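Local structure of inositol-3-phosphate synthase (Caenorhabditis elegans, 1VKO) at residues D65-T70 with D467-F472; S119-A124 with L451-E456; E225-D230 with N283-A288. The protein belongs to a synthase family with a Rossmann-type dinucleotide-binding domain, carries bound NAD and assembles from four copies of one chain. All blocks are in the same frame, centred on the assembly; numbering follows the deposited sequence.

Overall arrangement
The three contacts are nested along the chain: contact 1 closes the widest loop, contact 2 lies within it and contact 3 within that of contact 2. None touches another. The centres of contacts 1 and 2 are 22 Å apart, yet helix 498-513 packs against both, and both also meet the second subunit. Contact 3 sits 25 Å from contact 2 and 31 Å from contact 1, centre to centre. Strand 295-298 of the parallel sheet joins contacts 2 and 3, with Ile297 touching Leu451 and Tyr296 touching Phe285. Contact 3 lies beside the dinucleotide: the side chain of Phe285 is about 5 Å from the bound NAD.

Contact 1 (D65-T70 with D467-F472); sequences DYSFKT and DEYKPF
The phenolic OH of Tyr469 is hydrogen-bonded to OG of Ser67 at 3.1 Å, a bond in which either hydroxyl could be the donor. Ser67 reaches the phenol oxygen because chi1 (-171°) swings OG to the side opposite its backbone N, while Lys69 lies over the ring face. That lysine crosses Tyr469 at about a right angle: CD stands 4.2 Å from the ring centroid in a CH-pi contact, and the bend at chi4 (76°) turns NZ down to 3.6 Å from the same centroid as a cation-pi partner. The ammonium leans toward the phenolic side of the ring, with NZ 3.2 Å from CZ of Tyr469. These side chains meet across an intervening strand of an antiparallel sheet, because strand 461-464 runs between 56-71 and 469-470. Ser67 and Lys69 pair through their backbones with Lys464 and Ser462, and Tyr469 lies against the side chains of those same two residues. The first side-chain bond of Phe68 leads away from the 467-472 segment, and its ring packs on Ala511 and Leu512 of helix 498-513. Phe472, resting on Leu508 of that helix, meets Phe526 of the second subunit edge-to-face.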
loop_
_atom_site.group_PDB
_atom_site.type_symbol
_atom_site.label_atom_id
_atom_site.label_comp_id
_atom_site.label_asym_id
_atom_site.label_seq_id
_atom_site.Cartn_x
_atom_site.Cartn_y
_atom_site.Cartn_z
ATOM N N ASP A 65 39.471 14.025 28.881
ATOM C CA ASP A 65 40.398 13.100 28.252
ATOM C C ASP A 65 40.105 11.685 28.717
ATOM O O ASP A 65 40.167 11.388 29.905
ATOM C CB ASP A 65 41.846 13.506 28.527
ATOM C CG ASP A 65 42.189 14.869 27.930
ATOM O OD1 ASP A 65 41.274 15.506 27.370
ATOM O OD2 ASP A 65 43.333 15.389 27.980
ATOM N N TYR A 66 39.733 10.824 27.781
ATOM C CA TYR A 66 39.550 9.414 28.086
ATOM C C TYR A 66 40.829 8.685 27.695
ATOM O O TYR A 66 41.437 9.029 26.693
ATOM C CB TYR A 66 38.352 8.849 27.308
ATOM C CG TYR A 66 37.008 9.005 27.988
ATOM C CD1 TYR A 66 36.223 10.129 27.769
ATOM C CD2 TYR A 66 36.520 8.030 28.852
ATOM C CE1 TYR A 66 34.978 10.284 28.394
ATOM C CE2 TYR A 66 35.267 8.176 29.483
ATOM C CZ TYR A 66 34.508 9.307 29.243
ATOM O OH TYR A 66 33.270 9.471 29.846
ATOM N N SER A 67 41.260 7.703 28.478
ATOM C CA SER A 67 42.377 6.874 28.055
ATOM C C SER A 67 41.875 5.455 27.904
ATOM O O SER A 67 41.544 4.827 28.890
ATOM C CB SER A 67 43.535 6.951 29.057
ATOM O OG SER A 67 44.687 6.313 28.530
ATOM N N PHE A 68 41.772 4.958 26.675
ATOM C CA PHE A 68 41.203 3.625 26.438
ATOM C C PHE A 68 42.304 2.600 26.306
ATOM O O PHE A 68 43.373 2.893 25.762
ATOM C CB PHE A 68 40.342 3.561 25.156
ATOM C CG PHE A 68 39.225 4.569 25.106
ATOM C CD1 PHE A 68 38.124 4.455 25.928
ATOM C CD2 PHE A 68 39.286 5.632 24.234
ATOM C CE1 PHE A 68 37.095 5.410 25.890
ATOM C CE2 PHE A 68 38.248 6.580 24.177
ATOM C CZ PHE A 68 37.163 6.469 25.001
ATOM N N LYS A 69 42.035 1.389 26.770
ATOM C CA LYS A 69 42.859 0.263 26.382
ATOM C C LYS A 69 41.932 -0.725 25.736
ATOM O O LYS A 69 40.852 -0.972 26.274
ATOM C CB LYS A 69 43.586 -0.388 27.580
ATOM C CG LYS A 69 44.939 0.222 27.977
ATOM C CD LYS A 69 45.591 -0.663 29.070
ATOM C CE LYS A 69 47.035 -0.251 29.457
ATOM N NZ LYS A 69 47.096 0.963 30.322
ATOM N N THR A 70 42.357 -1.284 24.598
ATOM C CA THR A 70 41.582 -2.285 23.879
ATOM C C THR A 70 42.389 -3.516 23.575
ATOM O O THR A 70 43.288 -3.456 22.745
ATOM C CB THR A 70 41.062 -1.721 22.535
ATOM O OG1 THR A 70 40.235 -0.579 22.776
ATOM C CG2 THR A 70 40.105 -2.723 21.875
ATOM N N ASP A 467 43.566 6.305 37.804
ATOM C CA ASP A 467 44.899 5.648 37.816
ATOM C C ASP A 467 44.864 4.112 37.680
ATOM O O ASP A 467 45.909 3.486 37.429
ATOM C CB ASP A 467 45.770 6.055 39.030
ATOM C CG ASP A 467 46.545 7.356 38.803
ATOM O OD1 ASP A 467 47.117 7.554 37.700
ATOM O OD2 ASP A 467 46.642 8.238 39.684
ATOM N N GLU A 468 43.682 3.514 37.856
ATOM C CA GLU A 468 43.461 2.114 37.476
ATOM C C GLU A 468 42.472 2.085 36.314
ATOM O O GLU A 468 41.707 3.030 36.109
ATOM C CB GLU A 468 42.968 1.257 38.657
ATOM C CG GLU A 468 43.933 1.185 39.851
ATOM C CD GLU A 468 44.924 0.014 39.810
ATOM O OE1 GLU A 468 44.551 -1.110 40.223
ATOM O OE2 GLU A 468 46.094 0.221 39.406
ATOM N N TYR A 469 42.511 1.012 35.539
ATOM C CA TYR A 469 41.649 0.898 34.378
ATOM C C TYR A 469 40.405 0.131 34.730
ATOM O O TYR A 469 40.472 -0.865 35.461
ATOM C CB TYR A 469 42.385 0.227 33.226
ATOM C CG TYR A 469 43.231 1.212 32.473
ATOM C CD1 TYR A 469 44.418 1.706 33.021
ATOM C CD2 TYR A 469 42.832 1.684 31.229
ATOM C CE1 TYR A 469 45.185 2.628 32.341
ATOM C CE2 TYR A 469 43.596 2.603 30.545
ATOM C CZ TYR A 469 44.764 3.067 31.107
ATOM O OH TYR A 469 45.521 3.967 30.419
ATOM N N LYS A 470 39.273 0.603 34.209
ATOM C CA LYS A 470 37.961 0.021 34.504
ATOM C C LYS A 470 37.215 -0.326 33.211
ATOM O O LYS A 470 37.434 0.336 32.193
ATOM C CB LYS A 470 37.142 0.978 35.386
ATOM C CG LYS A 470 37.579 0.977 36.885
ATOM C CD LYS A 470 36.746 1.924 37.789
ATOM C CE LYS A 470 35.205 1.708 37.670
ATOM N NZ LYS A 470 34.360 2.861 38.144
ATOM N N PRO A 471 36.379 -1.377 33.234
ATOM C CA PRO A 471 35.432 -1.645 32.137
ATOM C C PRO A 471 34.240 -0.687 32.135
ATOM O O PRO A 471 33.909 -0.084 33.158
ATOM C CB PRO A 471 34.931 -3.047 32.457
ATOM C CG PRO A 471 34.993 -3.118 33.956
ATOM C CD PRO A 471 36.286 -2.408 34.295
ATOM N N PHE A 472 33.579 -0.561 30.994
ATOM C CA PHE A 472 32.290 0.147 30.926
ATOM C C PHE A 472 31.258 -0.356 31.970
ATOM O O PHE A 472 31.413 -1.449 32.523
ATOM C CB PHE A 472 31.733 0.002 29.513
ATOM C CG PHE A 472 32.617 0.607 28.434
ATOM C CD1 PHE A 472 33.424 1.723 28.700
ATOM C CD2 PHE A 472 32.589 0.099 27.131
ATOM C CE1 PHE A 472 34.214 2.308 27.697
ATOM C CE2 PHE A 472 33.376 0.670 26.115
ATOM C CZ PHE A 472 34.199 1.781 26.407
#

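Contact 2 (S119-A124 with L451-E456); sequences SVTQTA and LAILTE
Thr121 meets Ile453 and Leu454 where the short helix 120-123, with Ser119 at its N-cap position, packs against helix 440-458. The latter helix covers the parallel, Rossmann-type sheet, resting Leu451 and Ala452 on strand 242-247 and Leu451 and Thr455 on strand 295-298.

The contacts across the pair are van der Waals. The methyl CG2 of Thr121 lies 3.9 Å from CD2 of Leu454 and as close to its branch carbon, while the other branch, OG1, faces Ile453 with 4.0 Å to CG2. Because OG1 sits between the backbone N and the carbonyl carbon (chi1 58°), the two branches of Thr121 are divided between the two neighbours. Gln122 adds the end of its side chain, which crosses Ile453 at about a right angle beside CD1.

Polar interactions gather around the start of the short helix, on Asp450, which lies just before the 451-456 segment. Asp450 holds the short helix with both carboxylate oxygens: OD1 is hydrogen-bonded to OG1 of Thr121 and OG of Ser119, OD2 to the backbone N of Val120. This grip satisfies the buried threonine hydroxyl, and the acidic group would be expected to suit the N-terminal end of the helix dipole. The capping bond itself is weak, Gln122 N reaching OG of Ser119 at 3.5 Å. Past the other end of this turn, the carbonyl oxygen of Thr123 accepts a hydrogen bond from Asn388 of the second subunit.

Two threonine hydroxyls return to a carbonyl four residues earlier. Ser119 O receives Thr123 N and Thr123 OG1 from opposite faces of its plane, and Leu451 O is gripped likewise by the N and OG1 of Thr455. Thr455 OG1 stands 2.9 Å from Leu451 O, 35° out of the carbonyl plane.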
loop_
_atom_site.group_PDB
_atom_site.type_symbol
_atom_site.label_atom_id
_atom_site.label_comp_id
_atom_site.label_asym_id
_atom_site.label_seq_id
_atom_site.Cartn_x
_atom_site.Cartn_y
_atom_site.Cartn_z
ATOM N N SER A 119 23.957 -7.878 9.117
ATOM C CA SER A 119 24.793 -7.763 10.320
ATOM C C SER A 119 25.426 -6.370 10.269
ATOM O O SER A 119 26.117 -6.076 9.311
ATOM C CB SER A 119 25.893 -8.846 10.280
ATOM O OG SER A 119 26.631 -8.956 11.506
ATOM N N VAL A 120 25.172 -5.486 11.233
ATOM C CA VAL A 120 25.932 -4.227 11.271
ATOM C C VAL A 120 27.443 -4.505 11.329
ATOM O O VAL A 120 28.219 -3.924 10.549
ATOM C CB VAL A 120 25.531 -3.285 12.426
ATOM C CG1 VAL A 120 26.411 -2.039 12.462
ATOM C CG2 VAL A 120 24.089 -2.834 12.287
ATOM N N THR A 121 27.871 -5.413 12.203
ATOM C CA THR A 121 29.307 -5.587 12.430
ATOM C C THR A 121 30.000 -6.174 11.216
ATOM O O THR A 121 31.127 -5.828 10.963
ATOM C CB THR A 121 29.599 -6.424 13.680
ATOM O OG1 THR A 121 28.991 -7.725 13.582
ATOM C CG2 THR A 121 28.957 -5.788 14.922
ATOM N N GLN A 122 29.312 -7.031 10.456
ATOM C CA GLN A 122 29.940 -7.743 9.365
ATOM C C GLN A 122 29.844 -6.975 8.067
ATOM O O GLN A 122 30.644 -7.227 7.185
ATOM C CB GLN A 122 29.369 -9.158 9.148
ATOM C CG GLN A 122 29.550 -10.140 10.295
ATOM C CD GLN A 122 30.980 -10.162 10.877
ATOM O OE1 GLN A 122 31.187 -9.813 12.044
ATOM N NE2 GLN A 122 31.949 -10.573 10.068
ATOM N N THR A 123 28.880 -6.045 7.945
ATOM C CA THR A 123 28.632 -5.354 6.664
ATOM C C THR A 123 28.406 -3.830 6.664
ATOM O O THR A 123 28.431 -3.220 5.589
ATOM C CB THR A 123 27.527 -6.087 5.779
ATOM O OG1 THR A 123 26.215 -5.713 6.193
ATOM C CG2 THR A 123 27.525 -7.576 6.012
ATOM N N ALA A 124 28.199 -3.194 7.816
ATOM C CA ALA A 124 28.204 -1.719 7.820
ATOM C C ALA A 124 29.583 -1.174 7.440
ATOM O O ALA A 124 30.620 -1.789 7.744
ATOM C CB ALA A 124 27.755 -1.156 9.174
ATOM N N LEU A 451 24.896 -8.840 18.606
ATOM C CA LEU A 451 24.857 -8.645 20.067
ATOM C C LEU A 451 26.030 -9.411 20.717
ATOM O O LEU A 451 26.802 -8.867 21.514
ATOM C CB LEU A 451 23.507 -9.067 20.651
ATOM C CG LEU A 451 22.268 -8.227 20.296
ATOM C CD1 LEU A 451 21.035 -9.115 20.337
ATOM C CD2 LEU A 451 22.091 -7.017 21.210
ATOM N N ALA A 452 26.184 -10.672 20.350
ATOM C CA ALA A 452 27.272 -11.450 20.895
ATOM C C ALA A 452 28.578 -10.690 20.614
ATOM O O ALA A 452 29.432 -10.550 21.504
ATOM C CB ALA A 452 27.292 -12.856 20.278
ATOM N N ILE A 453 28.707 -10.161 19.396
ATOM C CA ILE A 453 30.005 -9.732 18.894
ATOM C C ILE A 453 30.404 -8.414 19.555
ATOM O O ILE A 453 31.543 -8.225 19.981
ATOM C CB ILE A 453 30.006 -9.722 17.343
ATOM C CG1 ILE A 453 30.139 -11.169 16.827
ATOM C CG2 ILE A 453 31.117 -8.834 16.761
ATOM C CD1 ILE A 453 29.966 -11.328 15.340
ATOM N N LEU A 454 29.457 -7.512 19.691
ATOM C CA LEU A 454 29.744 -6.269 20.370
ATOM C C LEU A 454 29.994 -6.481 21.856
ATOM O O LEU A 454 30.714 -5.689 22.479
ATOM C CB LEU A 454 28.596 -5.283 20.148
ATOM C CG LEU A 454 28.494 -4.881 18.692
ATOM C CD1 LEU A 454 27.157 -4.296 18.406
ATOM C CD2 LEU A 454 29.654 -3.949 18.233
ATOM N N THR A 455 29.408 -7.541 22.433
ATOM C CA THR A 455 29.639 -7.859 23.844
ATOM C C THR A 455 31.081 -8.306 24.113
ATOM O O THR A 455 31.724 -7.790 25.022
ATOM C CB THR A 455 28.651 -8.904 24.358
ATOM O OG1 THR A 455 27.328 -8.363 24.323
ATOM C CG2 THR A 455 28.888 -9.158 25.854
ATOM N N GLU A 456 31.571 -9.258 23.316
ATOM C CA GLU A 456 32.948 -9.731 23.439
ATOM C C GLU A 456 33.927 -8.584 23.235
ATOM O O GLU A 456 34.968 -8.527 23.892
ATOM C CB GLU A 456 33.238 -10.839 22.432
ATOM C CG GLU A 456 34.503 -11.638 22.716
ATOM C CD GLU A 456 35.774 -10.896 22.360
ATOM O OE1 GLU A 456 35.803 -10.262 21.282
ATOM O OE2 GLU A 456 36.758 -10.951 23.150
#

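Contact 3 (E225-D230 with N283-A288); sequences EHIRAD and NIFAVA
Ile227 reaches across to Phe285 and Ala288 with its two branches. Its CD1 ends 3.6 Å from CE1 of Phe285, approaching the ring obliquely while the two side chains cross at about a right angle; its CG2 lies 3.6 Å from CB of Ala288 and also brushes CD1 of the phenylalanine. The placement follows from the torsions, CG2 being anti to the backbone N and a bent chi2 (-68°) carrying CD1 toward the ring. Ala288 contributes a single methyl and lets the backbones come close, with 4.9 Å between its CA and the CA of Arg228. The aliphatic part of Arg228 fills in alongside, CG standing 3.9 Å from CA of Ala288.

The axes of the 225-230 and 283-288 segments pass 8.9 Å apart at 48° between their N-to-C directions. Each helix leads into a neighbouring strand of the parallel Rossmann-type sheet, 220-238 into 242-247 and 281-291 into 295-298. One turn earlier in the first helix, Leu224 continues the apolar strip against Ile284, Val287 and Ala288.

Farther out, Trp159 ties the two helices together from the sheet: its ring meets Phe285 edge-to-face, and its NE1 is hydrogen-bonded to OD2 of Asp230. The NE of Arg228 forms a salt bridge with OE2 of Glu292, just past the end of helix 281-291. The pairing between the segments themselves thus rests on van der Waals packing of apolar groups, with no hydrogen bond between them and the charge of Arg228 met at the margin; it is one of the contacts around Phe285, whose side chain is about 5 Å from the bound NAD.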
loop_
_atom_site.group_PDB
_atom_site.type_symbol
_atom_site.label_atom_id
_atom_site.label_comp_id
_atom_site.label_asym_id
_atom_site.label_seq_id
_atom_site.Cartn_x
_atom_site.Cartn_y
_atom_site.Cartn_z
ATOM N N GLU A 225 21.403 -24.301 39.816
ATOM C CA GLU A 225 22.641 -25.042 39.886
ATOM C C GLU A 225 22.840 -25.878 38.640
ATOM O O GLU A 225 23.967 -26.100 38.218
ATOM C CB GLU A 225 22.621 -25.950 41.113
ATOM C CG GLU A 225 23.065 -25.261 42.392
ATOM C CD GLU A 225 24.482 -24.727 42.314
ATOM O OE1 GLU A 225 25.330 -25.280 41.560
ATOM O OE2 GLU A 225 24.751 -23.742 43.012
ATOM N N HIS A 226 21.740 -26.346 38.054
ATOM C CA HIS A 226 21.821 -27.244 36.907
ATOM C C HIS A 226 22.351 -26.481 35.705
ATOM O O HIS A 226 23.234 -26.977 34.989
ATOM C CB HIS A 226 20.447 -27.810 36.588
ATOM C CG HIS A 226 20.436 -28.791 35.459
ATOM N ND1 HIS A 226 20.141 -30.124 35.637
ATOM C CD2 HIS A 226 20.660 -28.631 34.133
ATOM C CE1 HIS A 226 20.173 -30.743 34.471
ATOM N NE2 HIS A 226 20.483 -29.858 33.541
ATOM N N ILE A 227 21.808 -25.284 35.474
ATOM C CA ILE A 227 22.296 -24.404 34.396
ATOM C C ILE A 227 23.714 -23.907 34.658
ATOM O O ILE A 227 24.495 -23.783 33.724
ATOM C CB ILE A 227 21.398 -23.182 34.246
ATOM C CG1 ILE A 227 19.930 -23.600 34.115
ATOM C CG2 ILE A 227 21.864 -22.358 33.046
ATOM C CD1 ILE A 227 19.594 -24.329 32.839
ATOM N N ARG A 228 24.025 -23.547 35.908
ATOM C CA ARG A 228 25.403 -23.185 36.238
ATOM C C ARG A 228 26.296 -24.327 35.727
ATOM O O ARG A 228 27.267 -24.095 35.022
ATOM C CB ARG A 228 25.580 -22.992 37.746
ATOM C CG ARG A 228 24.900 -21.748 38.265
ATOM C CD ARG A 228 25.312 -21.339 39.651
ATOM N NE ARG A 228 26.705 -20.912 39.667
ATOM C CZ ARG A 228 27.372 -20.570 40.761
ATOM N NH1 ARG A 228 26.786 -20.597 41.954
ATOM N NH2 ARG A 228 28.631 -20.181 40.656
ATOM N N ALA A 229 25.903 -25.557 36.046
ATOM C CA ALA A 229 26.676 -26.758 35.699
ATOM C C ALA A 229 26.861 -26.834 34.202
ATOM O O ALA A 229 27.947 -27.175 33.719
ATOM C CB ALA A 229 25.949 -28.012 36.233
ATOM N N ASP A 230 25.811 -26.434 33.470
ATOM C CA ASP A 230 25.775 -26.469 31.996
ATOM C C ASP A 230 26.758 -25.503 31.390
ATOM O O ASP A 230 27.411 -25.798 30.389
ATOM C CB ASP A 230 24.363 -26.213 31.462
ATOM C CG ASP A 230 23.443 -27.437 31.573
ATOM O OD1 ASP A 230 23.930 -28.606 31.670
ATOM O OD2 ASP A 230 22.199 -27.333 31.529
ATOM N N ASN A 283 14.844 -15.414 34.600
ATOM C CA ASN A 283 15.595 -14.884 35.749
ATOM C C ASN A 283 16.700 -15.862 36.136
ATOM O O ASN A 283 17.788 -15.445 36.464
ATOM C CB ASN A 283 14.694 -14.725 36.959
ATOM C CG ASN A 283 13.815 -13.454 36.916
ATOM O OD1 ASN A 283 12.836 -13.366 37.642
ATOM N ND2 ASN A 283 14.181 -12.478 36.102
ATOM N N ILE A 284 16.402 -17.158 36.087
ATOM C CA ILE A 284 17.330 -18.194 36.521
ATOM C C ILE A 284 18.500 -18.301 35.552
ATOM O O ILE A 284 19.644 -18.224 35.980
ATOM C CB ILE A 284 16.616 -19.560 36.819
ATOM C CG1 ILE A 284 15.682 -19.389 38.039
ATOM C CG2 ILE A 284 17.628 -20.618 37.194
ATOM C CD1 ILE A 284 14.525 -20.354 38.101
ATOM N N PHE A 285 18.233 -18.395 34.246
ATOM C CA PHE A 285 19.306 -18.199 33.288
ATOM C C PHE A 285 20.115 -16.930 33.537
ATOM O O PHE A 285 21.322 -16.994 33.563
ATOM C CB PHE A 285 18.804 -18.230 31.848
ATOM C CG PHE A 285 18.379 -19.571 31.385
ATOM C CD1 PHE A 285 19.330 -20.468 30.875
ATOM C CD2 PHE A 285 17.042 -19.971 31.462
ATOM C CE1 PHE A 285 18.938 -21.756 30.425
ATOM C CE2 PHE A 285 16.623 -21.263 31.005
ATOM C CZ PHE A 285 17.592 -22.167 30.490
ATOM N N ALA A 286 19.489 -15.769 33.724
ATOM C CA ALA A 286 20.316 -14.568 33.893
ATOM C C ALA A 286 21.246 -14.774 35.077
ATOM O O ALA A 286 22.460 -14.519 34.977
ATOM C CB ALA A 286 19.471 -13.299 34.045
ATOM N N VAL A 287 20.688 -15.275 36.182
ATOM C CA VAL A 287 21.482 -15.592 37.396
ATOM C C VAL A 287 22.569 -16.661 37.167
ATOM O O VAL A 287 23.723 -16.469 37.530
ATOM C CB VAL A 287 20.550 -15.894 38.590
ATOM C CG1 VAL A 287 21.330 -16.330 39.824
ATOM C CG2 VAL A 287 19.754 -14.646 38.943
ATOM N N ALA A 288 22.231 -17.765 36.515
ATOM C CA ALA A 288 23.236 -18.791 36.243
ATOM C C ALA A 288 24.420 -18.259 35.419
ATOM O O ALA A 288 25.546 -18.759 35.532
ATOM C CB ALA A 288 22.609 -19.942 35.558
#